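Local atomic coordinates of cytosine deaminase (Klebsiella pneumoniae, PDB entry 4R85), a protein that probably catalyses the hydrolytic deamination of cytosine-type bases at an iron-containing active site, and is captured here with 5-methylcytosine bound. Residues D211-D215 with P216-F220; G246-N250 with A251-K255; S254-F257 with R258-K261; G289-V293 with A294-R298. All coordinates share one frame; numbering follows the deposited sequence.

Interaction 1 (D211-D215 with P216-F220); sequences DEIDD and PQSRF. With 17E (5-methylcytosine), chain G.
Between D215 and S218 the backbone makes a type I beta turn, closed by S218 N donating to D215 O at 2.9 Å, within the loop from strand 205-209 to helix 220-231. The D215 side chain adds an Asx turn: OD2 accepts from Q217 N at 3.0 Å, met from well above the carboxylate plane. D211 gathers several donors. Its OD2 takes two on different sides, S218 OG at 2.6 Å on the anti side and F220 N at 3.1 Å on the syn lone pair, the latter nearly straight at 160°. The companion oxygen OD1 accepts from L221 N. The same OD2 lies at the edge of the F220 ring, 3.4 Å from CD1, while I213 CG2 packs on S218 OG at 3.5 Å. E212, the centre of an inverse gamma turn, faces the other way. With CG anti to the backbone N (chi1 -167°) and the chain extended beyond it, its carboxylate reaches 5-methylcytosine, where OE1 accepts from N4 at 2.8 Å and OE2 lies 2.8 Å from N3. The ligand is also hydrogen-bonded to Q151 and D308. Three donors, two of them backbone N-H groups where helix 220-231 starts, converge on the buried D211 carboxylate; despite the nearby acceptor S218 O, they would probably favour its charged form and limit its rotation, directly beside the residue that reads the base.

Interaction 2 (G246-N250 with A251-K255); sequences GSYDN and AYCSK
Y248 and Y252 form a T-shaped pair: the edge of Y252 points at the face of Y248, with centroids 5.2 Å apart and planes at 71°. The touching edge atom is Y252 CE2, which lies over the rim of the Y248 ring, 3.8 Å from its CD2. At the far ends of the rings one water donates to both hydroxyls, 3.0 Å from Y248 OH and 2.9 Å from Y252 OH, which ties the two phenols together. At the CB end of Y248, C253 CB meets its CB at 4.1 Å, and C253 SG lies at the ring edge.

The helical turn that carries Y252 and C253 follows D249, the N-cap; Y248 comes just before it. D249 CG stands anti to the backbone N (chi1 176°), which swings OD2 back over the helix end to accept from Y252 N at 2.9 Å through the anti lone pair, almost straight at 170°. D249 O then receives C253 N at 2.9 Å. N250 packs on W284 of the second subunit.

The pair thus stands where the chain leaving strand 237-240 enters helix 250-263. Y248 OH bonds to S218 O in the loop ahead of helix 220-231, and Y252 OH to E222 on that helix.

Interaction 3 (S254-F257 with R258-K261); sequences SKLF and RLLK
L256, F257 and L260 make the apolar centre of this stretch of helix 250-263, the helical limb of a beta-alpha-beta unit (strand 237-240, helix 250-263, strand 266-269) in the amidohydrolase barrel. L256 and L260, one turn apart, meet through their branch points, CG to CG at 4.0 Å. From its neighbouring position F257 offers the CD2 side of its ring to L260 CD1 at 3.9 Å. The F257 ring is set by a chi1 of -98°, away from a staggered value. L260 CD1 lies between the F257 ring and L256 CG, close to both. L259 is more loosely engaged, its CD2 lying 4.3 Å from L256 CD1.

Beyond the segments this apolar strip is covered from two directions. L256, L259 and L260 lean on helix 220-231 through E222, A225, E226 and L221, whereas F257 and L260 meet L296 of helix 293-298.

In the backbone beneath, two bonds follow the usual i to i+4 pattern: L256 O receives L260 N at 3.0 Å in the carbonyl plane, and F257 O receives K261 N at 3.0 Å. Toward the polar edge the helix instead takes a 3-10-like i to i+3 bond, R258 N reaching K255 O at 3.2 Å in a bent geometry (145°), the donor standing above the carbonyl plane. R258 places only its aliphatic part against this turn, CG lying 3.7 Å from K255 O before the chain bends away at chi3. K261 also leads outward, bent at chi2 (57°), and its NZ bonds to G300 O.

Interaction 4 (G289-V293 with A294-R298); sequences GVTRV and AELDR
R292 holds the N-cap position of helix 293-298 and, as the centre of an inverse gamma turn, bends the incoming chain into the helix. The first helical bond runs from L296 N to R292 O at 2.9 Å, close to linear (170°) and nearly along the C=O axis. D297 N follows with V293 O at 3.0 Å. L296 also lays its side chain against the carbonyl it is bonded to: CG stands 3.3 Å from R292 O, and CD1 continues past it to T291 OG1 at 4.1 Å, the T291 and L296 side chains crossing at about a right angle.

E295 folds back on the cap. A bend at chi2 (72°) turns its carboxylate toward the chain before the helix, where OE1 touches R292 CB at 3.5 Å. That is a contact with the aliphatic base of the arginine, since R292 NE is 6.2 Å from E295 OE1; E295 OE2 instead makes a long salt bridge with R298 NH1. The R292 side chain runs away from the turn: NE bonds to M245 O, NH1 to N250 OD1, and the group makes a cation-pi contact with W284 of the second subunit. T291 OG1 bonds to T242.

Around this turn V293 packs on S269 of strand 266-269 and on V303 and F305 of strand 303-305. L296 reaches F267 of strand 266-269 and also faces helix 250-263.

All four contacts are local and lie in series along the chain, in the loops and helices that follow successive barrel strands. Interaction 1 is chiefly polar and reaches the ligand pocket through E212. Interaction 2 mixes aromatic and capping chemistry and is joined to interaction 1 by a tyrosine hydroxyl. Interactions 2 and 3 use the same helix 250-263, its start and its apolar middle, with exposed residues in both. Interaction 4 is the most buried; it meets interaction 3 through apolar packing and interaction 2 through a polar join at its arginine. Interactions 2 and 4 both touch the second subunit, whereas 1 and 3 do not.

Interaction 1 (D211-D215 with P216-F220)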
# COMPACT_ATOMS: atom_id res chain seq x y z
N ASP A 211 -1.63 -17.24 15.95
CA ASP A 211 -2.35 -18.13 15.06
C ASP A 211 -2.14 -17.65 13.63
O ASP A 211 -3.08 -17.19 12.97
CB ASP A 211 -3.85 -18.15 15.43
CG ASP A 211 -4.13 -18.84 16.77
OD1 ASP A 211 -4.56 -18.16 17.73
OD2 ASP A 211 -3.94 -20.08 16.87
N GLU A 212 -0.90 -17.74 13.16
CA GLU A 212 -0.54 -17.17 11.86
C GLU A 212 -0.83 -18.18 10.76
O GLU A 212 0.07 -18.71 10.11
CB GLU A 212 0.93 -16.72 11.83
CG GLU A 212 1.26 -15.84 10.60
CD GLU A 212 2.71 -15.40 10.50
OE1 GLU A 212 3.01 -14.58 9.60
OE2 GLU A 212 3.56 -15.86 11.30
N ILE A 213 -2.11 -18.49 10.59
CA ILE A 213 -2.53 -19.55 9.69
C ILE A 213 -4.00 -19.32 9.40
O ILE A 213 -4.68 -18.66 10.19
CB ILE A 213 -2.28 -20.94 10.33
CG1 ILE A 213 -2.48 -22.08 9.32
CG2 ILE A 213 -3.15 -21.14 11.57
CD1 ILE A 213 -2.06 -23.45 9.88
N ASP A 214 -4.50 -19.81 8.27
CA ASP A 214 -5.89 -19.53 7.89
C ASP A 214 -6.89 -20.56 8.42
O ASP A 214 -8.08 -20.49 8.11
CB ASP A 214 -6.02 -19.37 6.37
CG ASP A 214 -5.41 -18.07 5.86
OD1 ASP A 214 -4.77 -18.10 4.78
OD2 ASP A 214 -5.57 -17.01 6.51
N ASP A 215 -6.42 -21.49 9.24
CA ASP A 215 -7.24 -22.56 9.81
C ASP A 215 -8.18 -22.00 10.89
O ASP A 215 -7.71 -21.57 11.94
CB ASP A 215 -6.31 -23.61 10.42
CG ASP A 215 -7.06 -24.81 11.01
OD1 ASP A 215 -6.39 -25.66 11.64
OD2 ASP A 215 -8.29 -24.90 10.86
N PRO A 216 -9.51 -22.05 10.65
CA PRO A 216 -10.50 -21.55 11.62
C PRO A 216 -10.42 -22.29 12.96
O PRO A 216 -10.97 -21.80 13.95
CB PRO A 216 -11.85 -21.87 10.95
CG PRO A 216 -11.55 -21.96 9.51
CD PRO A 216 -10.15 -22.53 9.41
N GLN A 217 -9.76 -23.44 13.01
CA GLN A 217 -9.63 -24.14 14.28
C GLN A 217 -8.31 -23.85 15.01
O GLN A 217 -8.04 -24.43 16.06
CB GLN A 217 -9.89 -25.63 14.13
CG GLN A 217 -11.29 -25.92 13.56
CD GLN A 217 -12.41 -25.08 14.19
OE1 GLN A 217 -12.49 -24.89 15.42
NE2 GLN A 217 -13.30 -24.58 13.34
N SER A 218 -7.51 -22.93 14.49
CA SER A 218 -6.31 -22.54 15.21
C SER A 218 -6.72 -21.54 16.29
O SER A 218 -6.92 -20.35 16.01
CB SER A 218 -5.27 -21.93 14.26
OG SER A 218 -4.01 -21.81 14.90
N ARG A 219 -6.86 -22.02 17.52
CA ARG A 219 -7.42 -21.19 18.58
C ARG A 219 -6.50 -21.10 19.80
O ARG A 219 -6.95 -21.21 20.94
CB ARG A 219 -8.80 -21.72 18.99
CG ARG A 219 -9.87 -21.61 17.89
CD ARG A 219 -11.17 -22.30 18.30
NE ARG A 219 -12.22 -22.14 17.30
CZ ARG A 219 -13.50 -22.43 17.50
NH1 ARG A 219 -14.39 -22.27 16.52
NH2 ARG A 219 -13.90 -22.90 18.67
N PHE A 220 -5.21 -20.91 19.57
CA PHE A 220 -4.30 -20.77 20.69
C PHE A 220 -4.42 -19.41 21.37
O PHE A 220 -4.02 -19.25 22.52
CB PHE A 220 -2.87 -21.11 20.24
CG PHE A 220 -2.75 -22.52 19.78
CD1 PHE A 220 -2.87 -22.84 18.44
CD2 PHE A 220 -2.64 -23.55 20.70
CE1 PHE A 220 -2.82 -24.17 18.02
CE2 PHE A 220 -2.57 -24.88 20.29
CZ PHE A 220 -2.67 -25.18 18.95
N1 17E G . 8.49 -16.47 11.02
C2 17E G . 7.19 -16.64 11.25
O2 17E G . 6.76 -17.77 11.90
N3 17E G . 6.28 -15.75 10.85
C4 17E G . 6.66 -14.63 10.21
N4 17E G . 5.68 -13.68 9.79
C5 17E G . 8.01 -14.40 9.95
C6 17E G . 8.92 -15.36 10.38
CM5 17E G . 8.46 -13.17 9.24

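Interaction 2 (G246-N250 with A251-K255)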
# COMPACT_ATOMS: atom_id res chain seq x y z
N GLY A 246 -9.32 -13.80 11.56
CA GLY A 246 -9.99 -13.38 10.34
C GLY A 246 -10.77 -14.48 9.63
O GLY A 246 -11.48 -14.21 8.66
N SER A 247 -10.64 -15.72 10.10
CA SER A 247 -11.44 -16.81 9.57
C SER A 247 -12.32 -17.50 10.62
O SER A 247 -12.95 -18.52 10.32
CB SER A 247 -10.52 -17.85 8.89
OG SER A 247 -9.78 -17.25 7.83
N TYR A 248 -12.35 -16.99 11.86
CA TYR A 248 -13.09 -17.68 12.93
C TYR A 248 -14.58 -17.77 12.66
O TYR A 248 -15.17 -16.90 12.02
CB TYR A 248 -12.91 -17.01 14.31
CG TYR A 248 -11.62 -17.32 15.03
CD1 TYR A 248 -10.79 -18.37 14.61
CD2 TYR A 248 -11.22 -16.58 16.14
CE1 TYR A 248 -9.61 -18.64 15.27
CE2 TYR A 248 -10.04 -16.85 16.80
CZ TYR A 248 -9.24 -17.88 16.36
OH TYR A 248 -8.06 -18.14 17.03
N ASP A 249 -15.18 -18.82 13.19
CA ASP A 249 -16.62 -18.85 13.32
C ASP A 249 -17.04 -17.58 14.07
O ASP A 249 -16.41 -17.19 15.05
CB ASP A 249 -17.05 -20.08 14.11
CG ASP A 249 -18.54 -20.10 14.37
OD1 ASP A 249 -19.27 -20.62 13.50
OD2 ASP A 249 -18.97 -19.58 15.42
N ASN A 250 -18.09 -16.93 13.59
CA ASN A 250 -18.50 -15.65 14.16
C ASN A 250 -19.11 -15.71 15.54
O ASN A 250 -18.92 -14.78 16.33
CB ASN A 250 -19.41 -14.90 13.19
CG ASN A 250 -18.69 -14.50 11.94
OD1 ASN A 250 -17.51 -14.14 11.99
ND2 ASN A 250 -19.37 -14.57 10.81
N ALA A 251 -19.85 -16.78 15.84
CA ALA A 251 -20.43 -16.95 17.17
C ALA A 251 -19.32 -17.18 18.20
O ALA A 251 -19.32 -16.57 19.29
CB ALA A 251 -21.42 -18.11 17.18
N TYR A 252 -18.37 -18.04 17.85
CA TYR A 252 -17.18 -18.23 18.68
C TYR A 252 -16.44 -16.92 18.87
O TYR A 252 -16.03 -16.59 19.98
CB TYR A 252 -16.24 -19.26 18.06
CG TYR A 252 -14.90 -19.32 18.77
CD1 TYR A 252 -14.81 -19.76 20.10
CD2 TYR A 252 -13.74 -18.91 18.14
CE1 TYR A 252 -13.58 -19.81 20.76
CE2 TYR A 252 -12.51 -18.97 18.78
CZ TYR A 252 -12.44 -19.42 20.08
OH TYR A 252 -11.21 -19.45 20.69
N CYS A 253 -16.24 -16.17 17.79
CA CYS A 253 -15.43 -14.96 17.89
C CYS A 253 -16.08 -13.92 18.80
O CYS A 253 -15.39 -13.23 19.55
CB CYS A 253 -15.12 -14.37 16.52
SG CYS A 253 -13.70 -13.25 16.55
N SER A 254 -17.40 -13.80 18.71
CA SER A 254 -18.13 -12.92 19.61
C SER A 254 -17.92 -13.30 21.08
O SER A 254 -17.70 -12.43 21.94
CB SER A 254 -19.62 -12.94 19.30
OG SER A 254 -20.30 -12.01 20.14
N LYS A 255 -17.99 -14.60 21.36
CA LYS A 255 -17.77 -15.11 22.71
C LYS A 255 -16.34 -14.84 23.16
O LYS A 255 -16.10 -14.42 24.29
CB LYS A 255 -18.06 -16.61 22.78
CG LYS A 255 -17.72 -17.22 24.15
CD LYS A 255 -17.70 -18.73 24.13
CE LYS A 255 -16.30 -19.28 23.89
NZ LYS A 255 -15.53 -19.48 25.17
O HOH W 1 -8.66 -18.36 19.92

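Interaction 3 (S254-F257 with R258-K261)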
# COMPACT_ATOMS: atom_id res chain seq x y z
N SER A 254 -17.40 -13.80 18.71
CA SER A 254 -18.13 -12.92 19.61
C SER A 254 -17.92 -13.30 21.08
O SER A 254 -17.70 -12.43 21.94
CB SER A 254 -19.62 -12.94 19.30
OG SER A 254 -20.30 -12.01 20.14
N LYS A 255 -17.99 -14.60 21.36
CA LYS A 255 -17.77 -15.11 22.71
C LYS A 255 -16.34 -14.84 23.16
O LYS A 255 -16.10 -14.42 24.29
CB LYS A 255 -18.06 -16.61 22.78
CG LYS A 255 -17.72 -17.22 24.15
CD LYS A 255 -17.70 -18.73 24.13
CE LYS A 255 -16.30 -19.28 23.89
NZ LYS A 255 -15.53 -19.48 25.17
N LEU A 256 -15.40 -15.11 22.26
CA LEU A 256 -13.97 -14.92 22.52
C LEU A 256 -13.62 -13.47 22.89
O LEU A 256 -12.75 -13.25 23.74
CB LEU A 256 -13.16 -15.35 21.30
CG LEU A 256 -11.63 -15.21 21.36
CD1 LEU A 256 -11.02 -16.06 22.49
CD2 LEU A 256 -11.03 -15.58 20.02
N PHE A 257 -14.27 -12.51 22.26
CA PHE A 257 -13.99 -11.09 22.52
C PHE A 257 -14.19 -10.69 23.99
O PHE A 257 -13.57 -9.75 24.48
CB PHE A 257 -14.83 -10.17 21.62
CG PHE A 257 -14.10 -9.68 20.40
CD1 PHE A 257 -14.11 -8.34 20.07
CD2 PHE A 257 -13.39 -10.57 19.60
CE1 PHE A 257 -13.43 -7.88 18.96
CE2 PHE A 257 -12.72 -10.12 18.47
CZ PHE A 257 -12.74 -8.78 18.15
N ARG A 258 -15.07 -11.40 24.68
CA ARG A 258 -15.28 -11.09 26.09
C ARG A 258 -14.02 -11.41 26.90
O ARG A 258 -13.62 -10.63 27.76
CB ARG A 258 -16.50 -11.86 26.60
CG ARG A 258 -17.77 -11.49 25.83
CD ARG A 258 -18.91 -12.45 26.11
NE ARG A 258 -19.47 -12.26 27.44
CZ ARG A 258 -20.38 -11.34 27.73
NH1 ARG A 258 -20.84 -11.22 28.97
NH2 ARG A 258 -20.82 -10.51 26.79
N LEU A 259 -13.41 -12.55 26.61
CA LEU A 259 -12.14 -12.92 27.23
C LEU A 259 -11.04 -11.95 26.79
O LEU A 259 -10.21 -11.53 27.60
CB LEU A 259 -11.74 -14.34 26.81
CG LEU A 259 -10.31 -14.77 27.18
CD1 LEU A 259 -10.06 -14.61 28.68
CD2 LEU A 259 -10.06 -16.21 26.73
N LEU A 260 -11.02 -11.61 25.51
CA LEU A 260 -9.95 -10.77 24.99
C LEU A 260 -9.94 -9.43 25.71
O LEU A 260 -8.89 -8.95 26.12
CB LEU A 260 -10.07 -10.57 23.48
CG LEU A 260 -9.90 -11.82 22.60
CD1 LEU A 260 -9.85 -11.43 21.12
CD2 LEU A 260 -8.63 -12.61 22.98
N LYS A 261 -11.13 -8.85 25.88
CA LYS A 261 -11.29 -7.61 26.63
C LYS A 261 -10.86 -7.75 28.09
O LYS A 261 -10.12 -6.92 28.61
CB LYS A 261 -12.74 -7.12 26.57
CG LYS A 261 -12.96 -5.78 27.27
CD LYS A 261 -12.05 -4.72 26.66
CE LYS A 261 -12.36 -3.33 27.19
NZ LYS A 261 -11.30 -2.37 26.77

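Interaction 4 (G289-V293 with A294-R298)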
# COMPACT_ATOMS: atom_id res chain seq x y z
N GLY A 289 -7.23 -12.76 5.09
CA GLY A 289 -6.41 -13.44 6.08
C GLY A 289 -5.80 -12.56 7.16
O GLY A 289 -4.82 -12.95 7.79
N VAL A 290 -6.37 -11.38 7.37
CA VAL A 290 -5.86 -10.46 8.38
C VAL A 290 -6.81 -10.50 9.58
O VAL A 290 -8.00 -10.74 9.42
CB VAL A 290 -5.74 -9.04 7.79
CG1 VAL A 290 -5.39 -8.01 8.85
CG2 VAL A 290 -4.71 -9.03 6.67
N THR A 291 -6.27 -10.32 10.78
CA THR A 291 -7.07 -10.32 12.00
C THR A 291 -8.14 -9.20 12.00
O THR A 291 -8.16 -8.33 11.10
CB THR A 291 -6.16 -10.24 13.25
OG1 THR A 291 -6.91 -10.57 14.43
CG2 THR A 291 -5.54 -8.86 13.40
N ARG A 292 -9.02 -9.21 12.99
CA ARG A 292 -10.17 -8.29 12.97
C ARG A 292 -9.81 -6.97 13.66
O ARG A 292 -10.35 -6.65 14.72
CB ARG A 292 -11.38 -8.93 13.64
CG ARG A 292 -11.74 -10.30 13.07
CD ARG A 292 -13.09 -10.77 13.61
NE ARG A 292 -13.38 -12.13 13.17
CZ ARG A 292 -14.56 -12.73 13.26
NH1 ARG A 292 -14.70 -13.98 12.84
NH2 ARG A 292 -15.61 -12.10 13.78
N VAL A 293 -8.91 -6.23 13.04
CA VAL A 293 -8.33 -5.03 13.63
C VAL A 293 -9.38 -3.97 13.99
O VAL A 293 -9.37 -3.43 15.10
CB VAL A 293 -7.30 -4.39 12.67
CG1 VAL A 293 -6.81 -3.05 13.23
CG2 VAL A 293 -6.12 -5.35 12.42
N ALA A 294 -10.28 -3.67 13.06
CA ALA A 294 -11.27 -2.63 13.32
C ALA A 294 -12.17 -3.03 14.49
O ALA A 294 -12.52 -2.21 15.35
CB ALA A 294 -12.10 -2.35 12.08
N GLU A 295 -12.53 -4.30 14.53
CA GLU A 295 -13.43 -4.84 15.54
C GLU A 295 -12.77 -4.89 16.93
O GLU A 295 -13.40 -4.55 17.95
CB GLU A 295 -13.93 -6.23 15.09
CG GLU A 295 -14.86 -6.21 13.85
CD GLU A 295 -14.15 -5.90 12.51
OE1 GLU A 295 -12.90 -6.04 12.41
OE2 GLU A 295 -14.85 -5.52 11.54
N LEU A 296 -11.50 -5.29 16.99
CA LEU A 296 -10.74 -5.20 18.24
C LEU A 296 -10.71 -3.76 18.77
O LEU A 296 -10.99 -3.51 19.95
CB LEU A 296 -9.31 -5.68 18.03
CG LEU A 296 -9.19 -7.17 17.72
CD1 LEU A 296 -7.85 -7.51 17.06
CD2 LEU A 296 -9.37 -7.96 19.01
N ASP A 297 -10.38 -2.82 17.89
CA ASP A 297 -10.25 -1.42 18.29
C ASP A 297 -11.59 -0.84 18.79
O ASP A 297 -11.63 -0.13 19.79
CB ASP A 297 -9.70 -0.59 17.13
CG ASP A 297 -9.63 0.90 17.45
OD1 ASP A 297 -10.52 1.65 16.99
OD2 ASP A 297 -8.68 1.31 18.16
N ARG A 298 -12.67 -1.15 18.08
CA ARG A 298 -14.00 -0.73 18.50
C ARG A 298 -14.39 -1.31 19.85
O ARG A 298 -15.14 -0.69 20.60
CB ARG A 298 -15.05 -1.07 17.44
CG ARG A 298 -14.87 -0.27 16.16
CD ARG A 298 -16.03 -0.41 15.18
NE ARG A 298 -15.63 0.08 13.87
CZ ARG A 298 -15.42 -0.70 12.81
NH1 ARG A 298 -15.60 -2.01 12.90
NH2 ARG A 298 -15.06 -0.16 11.65